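Local coordinates for FHA domain-containing protein DDL (Arabidopsis thaliana, PDB 3VPY), which probably recognises phosphothreonine on partner proteins such as Dicer-like1 through its forkhead-associated (FHA) domain, at residues V21-E26 with S122-V127; Y97-P102 with K114-F119; Y67-K72 with K81-Y86. All blocks are in the same frame, centred on the assembly; numbering follows the deposited sequence.

Interaction 1 of 3, residues V21-E26 with S122-V127; sequences VFKDGE and SSREYV
With CG anti to its carbonyl carbon (chi1 -62°), the ring of F22 leans back along the strand, where its CE2 meets CG2 of V127 at 3.5 Å. The carbonyl oxygen of E125 lies at the ring's edge, near its plane. That oxygen accepts from F22 N at 2.8 Å, and E125 N returns the pairing to F22 O at 3.2 Å. Replacing F22 with a serine would probably leave V127 CG2 without its aromatic partner and open a gap beside E125. On the other sheet face, V21 sets both methyls against the ring of Y126, CG2 coming within 3.9 Å of CD1; a small branched residue suits this buried spot. These antiparallel strands, 18-23 and 124-129, bring the start and end of the FHA beta-sandwich side by side. A type I' turn, K23 to E26, leads into strand 26-33; D24 N donates a hydrogen bond to S123 O at 3.1 Å. G25, whose positive phi suits glycine, gives its N-H to a water that also donates to S123 O. K23 and R124 run alongside each other, NZ 3.6 Å from NH2, like charges whose repulsion solvent probably eases, K23 being exposed.

Interaction 2 of 3, residues Y97-P102 with K114-F119; sequences YINESP and KDTIKF
N99 does most of the polar work here, meeting strand 116-119 with backbone and side chain alike. Its N-H points at T116 O (2.8 Å), lying in the carbonyl plane, while its OD1 accepts from T116 N at 2.9 Å, almost straight (175°). N99 thus bonds to both backbone polar groups of T116. ND2 of the amide donates to D115 OD1 at 3.0 Å, with the acceptor in the amide plane but approached from above the carboxylate, the two planes standing 71° apart. Setting CG anti to the carbonyl carbon (chi1 -57°) turns the amide back toward D115 and T116. Asparagine suits the place doubly: it tolerates the positive phi of the type I' turn I98-S101, which joins strands 96-98 and 101-102 at the edge of the FHA sandwich's antiparallel sheet, and offers a donor and an acceptor together. D115 is buried, and its second oxygen, OD2, is taken by the backbone N of F112. A water donates to N99 OD1 and K114 O and accepts from T116 OG1, tying the N99 amide to K114 and T116. A second accepts from E100 N and can donate to T116 O. Y97 and K118 form an antiparallel hydrogen-bonded pair, Y97 N to K118 O at 2.8 Å and K118 N to Y97 O at 3.0 Å. On the inner face, I98 and I117 both pack on I87 of strand 79-89 in the opposing sheet, while strand 124-129 flanks strand 116-119 on its other side, I117 and Y126 being joined by a backbone hydrogen bond.

Interaction 3 of 3, residues Y67-K72 with K81-Y86; sequences YREMEK and KQVKPY
R68 lays its side chain over one face of the Y86 ring. The guanidinium carbon CZ sits 4.5 Å from the ring centroid and only 6° off the normal, a cation-pi contact, while CD adds a CH-pi contact over the same face. The guanidinium is not flat on the ring: the planes stand 64° apart, and NH1 comes down to 3.5 Å from Y86 CD1. The bend at chi3 (67°) folds the chain back over the tyrosine, and a salt bridge from NE to E9 outside the pair helps fix its direction. Arginine suits the place because its long aliphatic part and its charge both have a use. M70, a selenomethionine, places CG 3.4 Å from Y86 OH and its SE over one face of the R68 guanidinium. The opposite face of the sheet, carrying Y67, E69, V83 and P85, is mixed. Y67 CE1 touches P85 CB at 3.4 Å and its CB packs on V83 CG1, an apolar corner in which Y67 and P85 are buried, also lined by W17 and P13. Farther out, E69 OE2 receives K81 NZ at 2.7 Å in a salt bridge, met from above the carboxylate plane. Beneath these side chains the backbone is paired in both directions, R68 with K84 and M70 with Q82; Q82 NE2 adds a bond to E71 O at 3.3 Å. These long, twisted strands, 63-73 and 79-89, make an antiparallel beta hairpin in the second sheet of the FHA sandwich.

Overall arrangement
Interactions 1 and 2 share one antiparallel sheet and touch: strands 116-119 and 124-129 are neighbours in it, and Y126 O probably accepts from I117 N. Interaction 3 lies in the other sheet, its centre about 27 Å from that of interaction 1 and about 20 Å from that of interaction 2. All three are partly buried: V21 and Y126, D115 and I117, and Y67, P85 and Y86 lie inside; K23 and D24, N99, and K72 and K81 are exposed. Interaction 1 pairs strands far apart in sequence by backbone hydrogen bonds, with apolar contacts on both faces; interaction 2 relies on a turn asparagine; interaction 3, a local hairpin, combines a cation-pi contact over a tyrosine face with a salt bridge.

Interaction 1 of 3, residues V21-E26 with S122-V127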
loop_
_atom_site.group_PDB
_atom_site.type_symbol
_atom_site.label_atom_id
_atom_site.label_comp_id
_atom_site.label_asym_id
_atom_site.label_seq_id
_atom_site.Cartn_x
_atom_site.Cartn_y
_atom_site.Cartn_z
ATOM N N VAL A 21 2.194 11.774 -1.199
ATOM C CA VAL A 21 3.293 11.822 -2.157
ATOM C C VAL A 21 4.268 12.960 -1.851
ATOM O O VAL A 21 3.861 14.078 -1.475
ATOM C CB VAL A 21 2.727 12.070 -3.559
ATOM C CG1 VAL A 21 3.837 11.947 -4.646
ATOM C CG2 VAL A 21 1.563 11.111 -3.843
ATOM N N PHE A 22 5.551 12.678 -2.061
ATOM C CA PHE A 22 6.589 13.694 -1.941
ATOM C C PHE A 22 7.313 13.759 -3.273
ATOM O O PHE A 22 7.574 12.723 -3.906
ATOM C CB PHE A 22 7.554 13.363 -0.808
ATOM C CG PHE A 22 6.892 13.321 0.532
ATOM C CD1 PHE A 22 6.851 14.448 1.332
ATOM C CD2 PHE A 22 6.226 12.172 0.950
ATOM C CE1 PHE A 22 6.217 14.423 2.572
ATOM C CE2 PHE A 22 5.571 12.145 2.174
ATOM C CZ PHE A 22 5.584 13.271 2.993
ATOM N N LYS A 23 7.597 14.980 -3.707
ATOM C CA LYS A 23 8.403 15.235 -4.894
ATOM C C LYS A 23 9.595 16.041 -4.396
ATOM O O LYS A 23 9.422 17.165 -3.912
ATOM C CB LYS A 23 7.560 16.033 -5.900
ATOM C CG LYS A 23 8.265 16.577 -7.116
ATOM C CD LYS A 23 7.205 17.142 -8.061
ATOM C CE LYS A 23 7.768 17.522 -9.416
ATOM N NZ LYS A 23 6.656 17.704 -10.407
ATOM N N ASP A 24 10.798 15.462 -4.518
ATOM C CA ASP A 24 12.012 16.074 -3.987
ATOM C C ASP A 24 11.819 16.499 -2.527
ATOM O O ASP A 24 12.249 17.587 -2.127
ATOM C CB ASP A 24 12.438 17.270 -4.864
ATOM C CG ASP A 24 12.768 16.865 -6.297
ATOM O OD1 ASP A 24 13.518 15.889 -6.475
ATOM O OD2 ASP A 24 12.276 17.528 -7.241
ATOM N N GLY A 25 11.142 15.656 -1.743
ATOM C CA GLY A 25 11.012 15.879 -0.311
ATOM C C GLY A 25 9.912 16.830 0.130
ATOM O O GLY A 25 9.732 17.048 1.330
ATOM N N GLU A 26 9.161 17.378 -0.825
ATOM C CA GLU A 26 8.028 18.232 -0.488
ATOM C C GLU A 26 6.683 17.648 -0.907
ATOM O O GLU A 26 6.589 16.963 -1.928
ATOM C CB GLU A 26 8.213 19.638 -1.050
ATOM C CG GLU A 26 9.527 20.295 -0.617
ATOM C CD GLU A 26 9.511 20.826 0.819
ATOM O OE1 GLU A 26 8.618 20.462 1.600
ATOM O OE2 GLU A 26 10.405 21.625 1.155
ATOM N N SER A 122 13.886 6.639 -7.568
ATOM C CA SER A 122 13.017 7.777 -7.801
ATOM C C SER A 122 13.306 8.914 -6.810
ATOM O O SER A 122 13.732 8.675 -5.681
ATOM C CB SER A 122 11.538 7.349 -7.749
ATOM O OG SER A 122 10.706 8.465 -7.982
ATOM N N SER A 123 13.080 10.133 -7.284
ATOM C CA SER A 123 13.095 11.362 -6.489
ATOM C C SER A 123 11.773 11.541 -5.722
ATOM O O SER A 123 11.620 12.497 -4.932
ATOM C CB SER A 123 13.337 12.559 -7.415
ATOM O OG SER A 123 12.452 12.540 -8.528
ATOM N N ARG A 124 10.821 10.643 -5.966
ATOM C CA ARG A 124 9.536 10.661 -5.252
ATOM C C ARG A 124 9.485 9.610 -4.155
ATOM O O ARG A 124 10.189 8.599 -4.219
ATOM C CB ARG A 124 8.377 10.425 -6.205
ATOM C CG ARG A 124 8.217 11.495 -7.193
ATOM C CD ARG A 124 6.843 11.484 -7.773
ATOM N NE ARG A 124 6.763 12.646 -8.636
ATOM C CZ ARG A 124 5.641 13.252 -8.976
ATOM N NH1 ARG A 124 4.470 12.787 -8.547
ATOM N NH2 ARG A 124 5.719 14.318 -9.762
ATOM N N GLU A 125 8.668 9.856 -3.135
ATOM C CA GLU A 125 8.478 8.890 -2.064
ATOM C C GLU A 125 7.043 9.008 -1.618
ATOM O O GLU A 125 6.390 10.015 -1.871
ATOM C CB GLU A 125 9.367 9.202 -0.870
ATOM C CG GLU A 125 10.845 9.152 -1.121
ATOM C CD GLU A 125 11.564 9.708 0.058
ATOM O OE1 GLU A 125 11.907 10.915 0.016
ATOM O OE2 GLU A 125 11.733 8.949 1.038
ATOM N N TYR A 126 6.566 7.977 -0.946
ATOM C CA TYR A 126 5.172 7.903 -0.547
ATOM C C TYR A 126 5.066 7.494 0.914
ATOM O O TYR A 126 5.868 6.686 1.392
ATOM C CB TYR A 126 4.411 6.883 -1.408
ATOM C CG TYR A 126 4.549 7.112 -2.888
ATOM C CD1 TYR A 126 3.555 7.795 -3.592
ATOM C CD2 TYR A 126 5.691 6.672 -3.580
ATOM C CE1 TYR A 126 3.674 8.009 -4.955
ATOM C CE2 TYR A 126 5.833 6.889 -4.944
ATOM C CZ TYR A 126 4.811 7.565 -5.630
ATOM O OH TYR A 126 4.924 7.809 -6.978
ATOM N N VAL A 127 4.090 8.058 1.616
ATOM C CA VAL A 127 3.814 7.672 2.994
ATOM C C VAL A 127 2.359 7.215 3.128
ATOM O O VAL A 127 1.429 7.916 2.682
ATOM C CB VAL A 127 4.071 8.847 3.983
ATOM C CG1 VAL A 127 3.536 8.519 5.375
ATOM C CG2 VAL A 127 5.558 9.145 4.052
HETATM O O HOH W 1 10.635 14.180 -7.305
HETATM O O HOH W 2 10.725 12.939 -2.258
#

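Interaction 2 of 3, residues Y97-P102 with K114-F119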
loop_
_atom_site.group_PDB
_atom_site.type_symbol
_atom_site.label_atom_id
_atom_site.label_comp_id
_atom_site.label_asym_id
_atom_site.label_seq_id
_atom_site.Cartn_x
_atom_site.Cartn_y
_atom_site.Cartn_z
ATOM N N TYR A 97 11.445 -0.225 -2.047
ATOM C CA TYR A 97 11.953 -0.021 -0.671
ATOM C C TYR A 97 10.824 0.338 0.280
ATOM O O TYR A 97 9.995 1.186 -0.034
ATOM C CB TYR A 97 12.973 1.122 -0.649
ATOM C CG TYR A 97 14.189 0.862 -1.483
ATOM C CD1 TYR A 97 15.357 0.380 -0.907
ATOM C CD2 TYR A 97 14.185 1.110 -2.857
ATOM C CE1 TYR A 97 16.486 0.131 -1.663
ATOM C CE2 TYR A 97 15.326 0.864 -3.636
ATOM C CZ TYR A 97 16.477 0.381 -3.028
ATOM O OH TYR A 97 17.614 0.156 -3.775
ATOM N N ILE A 98 10.781 -0.336 1.434
ATOM C CA ILE A 98 9.856 0.036 2.494
ATOM C C ILE A 98 10.736 0.499 3.636
ATOM O O ILE A 98 11.613 -0.244 4.101
ATOM C CB ILE A 98 9.024 -1.157 3.008
ATOM C CG1 ILE A 98 8.248 -1.853 1.897
ATOM C CG2 ILE A 98 8.052 -0.724 4.122
ATOM C CD1 ILE A 98 7.644 -3.184 2.427
ATOM N N ASN A 99 10.527 1.727 4.085
ATOM C CA ASN A 99 11.367 2.265 5.171
ATOM C C ASN A 99 12.866 2.083 4.898
ATOM O O ASN A 99 13.644 1.627 5.764
ATOM C CB ASN A 99 10.917 1.658 6.518
ATOM C CG ASN A 99 9.441 1.930 6.799
ATOM O OD1 ASN A 99 8.952 3.023 6.537
ATOM N ND2 ASN A 99 8.729 0.930 7.277
ATOM N N GLU A 100 13.263 2.436 3.679
ATOM C CA GLU A 100 14.653 2.424 3.226
ATOM C C GLU A 100 15.311 1.059 2.992
ATOM O O GLU A 100 16.482 0.997 2.605
ATOM C CB GLU A 100 15.515 3.315 4.134
ATOM C CG GLU A 100 15.162 4.798 3.996
ATOM C CD GLU A 100 15.736 5.413 2.720
ATOM O OE1 GLU A 100 16.982 5.474 2.579
ATOM O OE2 GLU A 100 14.945 5.847 1.855
ATOM N N SER A 101 14.565 -0.025 3.173
ATOM C CA SER A 101 15.108 -1.366 2.976
ATOM C C SER A 101 14.374 -2.068 1.826
ATOM O O SER A 101 13.136 -2.065 1.809
ATOM C CB SER A 101 14.966 -2.173 4.277
ATOM O OG SER A 101 15.390 -3.515 4.089
ATOM N N PRO A 102 15.124 -2.655 0.865
ATOM C CA PRO A 102 14.498 -3.300 -0.294
ATOM C C PRO A 102 13.745 -4.568 0.105
ATOM O O PRO A 102 14.083 -5.184 1.122
ATOM C CB PRO A 102 15.687 -3.649 -1.215
ATOM C CG PRO A 102 16.874 -3.690 -0.336
ATOM C CD PRO A 102 16.597 -2.754 0.832
ATOM N N LYS A 114 2.250 4.992 8.384
ATOM C CA LYS A 114 3.520 5.705 8.504
ATOM C C LYS A 114 4.670 5.083 7.741
ATOM O O LYS A 114 5.766 5.656 7.695
ATOM C CB LYS A 114 3.915 5.978 9.969
ATOM C CG LYS A 114 2.885 6.788 10.728
ATOM C CD LYS A 114 3.299 6.962 12.178
ATOM C CE LYS A 114 2.178 7.630 12.958
ATOM N NZ LYS A 114 2.631 8.052 14.309
ATOM N N ASP A 115 4.427 3.941 7.082
ATOM C CA ASP A 115 5.461 3.374 6.232
ATOM C C ASP A 115 5.822 4.334 5.108
ATOM O O ASP A 115 4.936 4.973 4.532
ATOM C CB ASP A 115 5.001 2.071 5.583
ATOM C CG ASP A 115 5.134 0.868 6.496
ATOM O OD1 ASP A 115 5.776 0.975 7.554
ATOM O OD2 ASP A 115 4.603 -0.196 6.107
ATOM N N THR A 116 7.109 4.394 4.773
ATOM C CA THR A 116 7.540 5.136 3.593
ATOM C C THR A 116 7.912 4.159 2.498
ATOM O O THR A 116 8.617 3.188 2.732
ATOM C CB THR A 116 8.741 6.030 3.897
ATOM O OG1 THR A 116 8.391 6.915 4.968
ATOM C CG2 THR A 116 9.110 6.848 2.668
ATOM N N ILE A 117 7.448 4.448 1.304
ATOM C CA ILE A 117 7.664 3.592 0.148
ATOM C C ILE A 117 8.397 4.372 -0.927
ATOM O O ILE A 117 8.067 5.533 -1.196
ATOM C CB ILE A 117 6.316 3.122 -0.398
ATOM C CG1 ILE A 117 5.558 2.380 0.709
ATOM C CG2 ILE A 117 6.510 2.237 -1.612
ATOM C CD1 ILE A 117 4.104 2.120 0.383
ATOM N N LYS A 118 9.365 3.718 -1.556
ATOM C CA LYS A 118 10.104 4.326 -2.672
ATOM C C LYS A 118 10.316 3.278 -3.738
ATOM O O LYS A 118 10.667 2.134 -3.414
ATOM C CB LYS A 118 11.462 4.834 -2.204
ATOM C CG LYS A 118 12.291 5.529 -3.284
ATOM C CD LYS A 118 13.709 5.733 -2.776
ATOM C CE LYS A 118 14.504 6.642 -3.652
ATOM N NZ LYS A 118 15.505 7.398 -2.816
ATOM N N PHE A 119 10.143 3.677 -4.998
ATOM C CA PHE A 119 10.331 2.759 -6.113
ATOM C C PHE A 119 11.618 3.130 -6.823
ATOM O O PHE A 119 11.828 4.290 -7.196
ATOM C CB PHE A 119 9.116 2.813 -7.065
ATOM C CG PHE A 119 7.805 2.549 -6.378
ATOM C CD1 PHE A 119 7.489 1.256 -5.923
ATOM C CD2 PHE A 119 6.877 3.575 -6.177
ATOM C CE1 PHE A 119 6.253 0.987 -5.267
ATOM C CE2 PHE A 119 5.651 3.327 -5.521
ATOM C CZ PHE A 119 5.344 2.016 -5.060
HETATM O O HOH W 3 8.655 5.542 7.553
HETATM O O HOH W 4 11.628 3.616 1.672
#

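Interaction 3 of 3, residues Y67-K72 with K81-Y86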
loop_
_atom_site.group_PDB
_atom_site.type_symbol
_atom_site.label_atom_id
_atom_site.label_comp_id
_atom_site.label_asym_id
_atom_site.label_seq_id
_atom_site.Cartn_x
_atom_site.Cartn_y
_atom_site.Cartn_z
ATOM N N TYR A 67 -4.693 -5.452 -1.519
ATOM C CA TYR A 67 -5.502 -5.668 -0.315
ATOM C C TYR A 67 -5.909 -7.125 -0.222
ATOM O O TYR A 67 -6.302 -7.708 -1.215
ATOM C CB TYR A 67 -6.720 -4.707 -0.278
ATOM C CG TYR A 67 -6.260 -3.306 -0.001
ATOM C CD1 TYR A 67 -5.959 -2.906 1.294
ATOM C CD2 TYR A 67 -6.051 -2.399 -1.038
ATOM C CE1 TYR A 67 -5.460 -1.641 1.564
ATOM C CE2 TYR A 67 -5.561 -1.114 -0.775
ATOM C CZ TYR A 67 -5.282 -0.745 0.529
ATOM O OH TYR A 67 -4.775 0.514 0.788
ATOM N N ARG A 68 -5.747 -7.700 0.973
ATOM C CA ARG A 68 -6.019 -9.108 1.265
ATOM C C ARG A 68 -6.827 -9.261 2.551
ATOM O O ARG A 68 -6.501 -8.647 3.588
ATOM C CB ARG A 68 -4.692 -9.878 1.401
ATOM C CG ARG A 68 -3.856 -9.923 0.115
ATOM C CD ARG A 68 -2.442 -10.413 0.419
ATOM N NE ARG A 68 -2.463 -11.816 0.844
ATOM C CZ ARG A 68 -1.569 -12.389 1.650
ATOM N NH1 ARG A 68 -0.571 -11.687 2.166
ATOM N NH2 ARG A 68 -1.698 -13.666 1.988
ATOM N N GLU A 69 -7.877 -10.081 2.481
ATOM C CA GLU A 69 -8.674 -10.402 3.660
ATOM C C GLU A 69 -7.976 -11.504 4.439
ATOM O O GLU A 69 -7.751 -12.614 3.910
ATOM C CB GLU A 69 -10.086 -10.834 3.243
ATOM C CG GLU A 69 -11.085 -10.902 4.379
ATOM C CD GLU A 69 -12.470 -11.317 3.886
ATOM O OE1 GLU A 69 -12.635 -12.477 3.457
ATOM O OE2 GLU A 69 -13.384 -10.473 3.927
HETATM N N MSE A 70 -7.637 -11.202 5.695
HETATM C CA MSE A 70 -6.928 -12.155 6.573
HETATM C C MSE A 70 -7.663 -12.287 7.893
HETATM O O MSE A 70 -8.543 -11.495 8.195
HETATM C CB MSE A 70 -5.527 -11.624 6.877
HETATM C CG MSE A 70 -4.756 -11.130 5.672
HETATM SE SE MSE A 70 -4.294 -12.601 4.476
HETATM C CE MSE A 70 -2.887 -13.429 5.551
ATOM N N GLU A 71 -7.249 -13.242 8.718
ATOM C CA GLU A 71 -7.796 -13.372 10.079
ATOM C C GLU A 71 -7.478 -12.177 10.972
ATOM O O GLU A 71 -6.482 -11.472 10.775
ATOM C CB GLU A 71 -7.303 -14.646 10.731
ATOM C CG GLU A 71 -7.941 -15.868 10.118
ATOM C CD GLU A 71 -7.604 -17.163 10.836
ATOM O OE1 GLU A 71 -6.796 -17.163 11.792
ATOM O OE2 GLU A 71 -8.166 -18.194 10.427
ATOM N N LYS A 72 -8.345 -11.943 11.942
ATOM C CA LYS A 72 -8.115 -10.891 12.924
ATOM C C LYS A 72 -8.572 -11.406 14.262
ATOM O O LYS A 72 -9.732 -11.778 14.415
ATOM C CB LYS A 72 -8.902 -9.629 12.581
ATOM C CG LYS A 72 -9.026 -8.633 13.756
ATOM C CD LYS A 72 -10.369 -7.934 13.743
ATOM C CE LYS A 72 -10.219 -6.457 14.065
ATOM N NZ LYS A 72 -11.490 -5.719 13.814
ATOM N N LYS A 81 -12.065 -10.961 10.951
ATOM C CA LYS A 81 -11.246 -10.802 9.755
ATOM C C LYS A 81 -10.984 -9.338 9.552
ATOM O O LYS A 81 -11.664 -8.491 10.118
ATOM C CB LYS A 81 -11.956 -11.364 8.523
ATOM C CG LYS A 81 -13.237 -10.625 8.154
ATOM C CD LYS A 81 -14.034 -11.401 7.122
ATOM C CE LYS A 81 -15.238 -10.602 6.666
ATOM N NZ LYS A 81 -15.689 -11.000 5.311
ATOM N N GLN A 82 -9.987 -9.041 8.735
ATOM C CA GLN A 82 -9.736 -7.674 8.347
ATOM C C GLN A 82 -9.152 -7.682 6.952
ATOM O O GLN A 82 -8.636 -8.699 6.498
ATOM C CB GLN A 82 -8.750 -7.040 9.317
ATOM C CG GLN A 82 -7.476 -7.843 9.458
ATOM C CD GLN A 82 -6.601 -7.358 10.584
ATOM O OE1 GLN A 82 -6.596 -6.172 10.913
ATOM N NE2 GLN A 82 -5.839 -8.275 11.176
ATOM N N VAL A 83 -9.253 -6.553 6.267
ATOM C CA VAL A 83 -8.621 -6.405 4.965
ATOM C C VAL A 83 -7.469 -5.423 5.111
ATOM O O VAL A 83 -7.681 -4.253 5.491
ATOM C CB VAL A 83 -9.614 -5.896 3.915
ATOM C CG1 VAL A 83 -8.905 -5.607 2.588
ATOM C CG2 VAL A 83 -10.744 -6.912 3.722
ATOM N N LYS A 84 -6.270 -5.874 4.738
ATOM C CA LYS A 84 -5.048 -5.113 4.983
ATOM C C LYS A 84 -4.204 -4.979 3.737
ATOM O O LYS A 84 -4.284 -5.831 2.850
ATOM C CB LYS A 84 -4.215 -5.795 6.073
ATOM C CG LYS A 84 -4.967 -5.902 7.389
ATOM C CD LYS A 84 -4.056 -6.354 8.507
ATOM C CE LYS A 84 -3.671 -7.814 8.317
ATOM N NZ LYS A 84 -2.656 -8.249 9.320
ATOM N N PRO A 85 -3.401 -3.899 3.657
ATOM C CA PRO A 85 -2.547 -3.651 2.492
ATOM C C PRO A 85 -1.256 -4.451 2.542
ATOM O O PRO A 85 -0.626 -4.522 3.599
ATOM C CB PRO A 85 -2.220 -2.158 2.599
ATOM C CG PRO A 85 -2.247 -1.878 4.085
ATOM C CD PRO A 85 -3.288 -2.828 4.675
ATOM N N TYR A 86 -0.885 -5.037 1.396
ATOM C CA TYR A 86 0.415 -5.721 1.210
ATOM C C TYR A 86 1.077 -5.206 -0.051
ATOM O O TYR A 86 0.398 -5.008 -1.057
ATOM C CB TYR A 86 0.212 -7.242 1.052
ATOM C CG TYR A 86 -0.317 -7.828 2.314
ATOM C CD1 TYR A 86 0.511 -8.550 3.182
ATOM C CD2 TYR A 86 -1.666 -7.653 2.663
ATOM C CE1 TYR A 86 -0.008 -9.061 4.395
ATOM C CE2 TYR A 86 -2.182 -8.148 3.843
ATOM C CZ TYR A 86 -1.352 -8.844 4.708
ATOM O OH TYR A 86 -1.897 -9.315 5.868
HETATM O O HOH W 5 -15.110 -13.412 2.946
#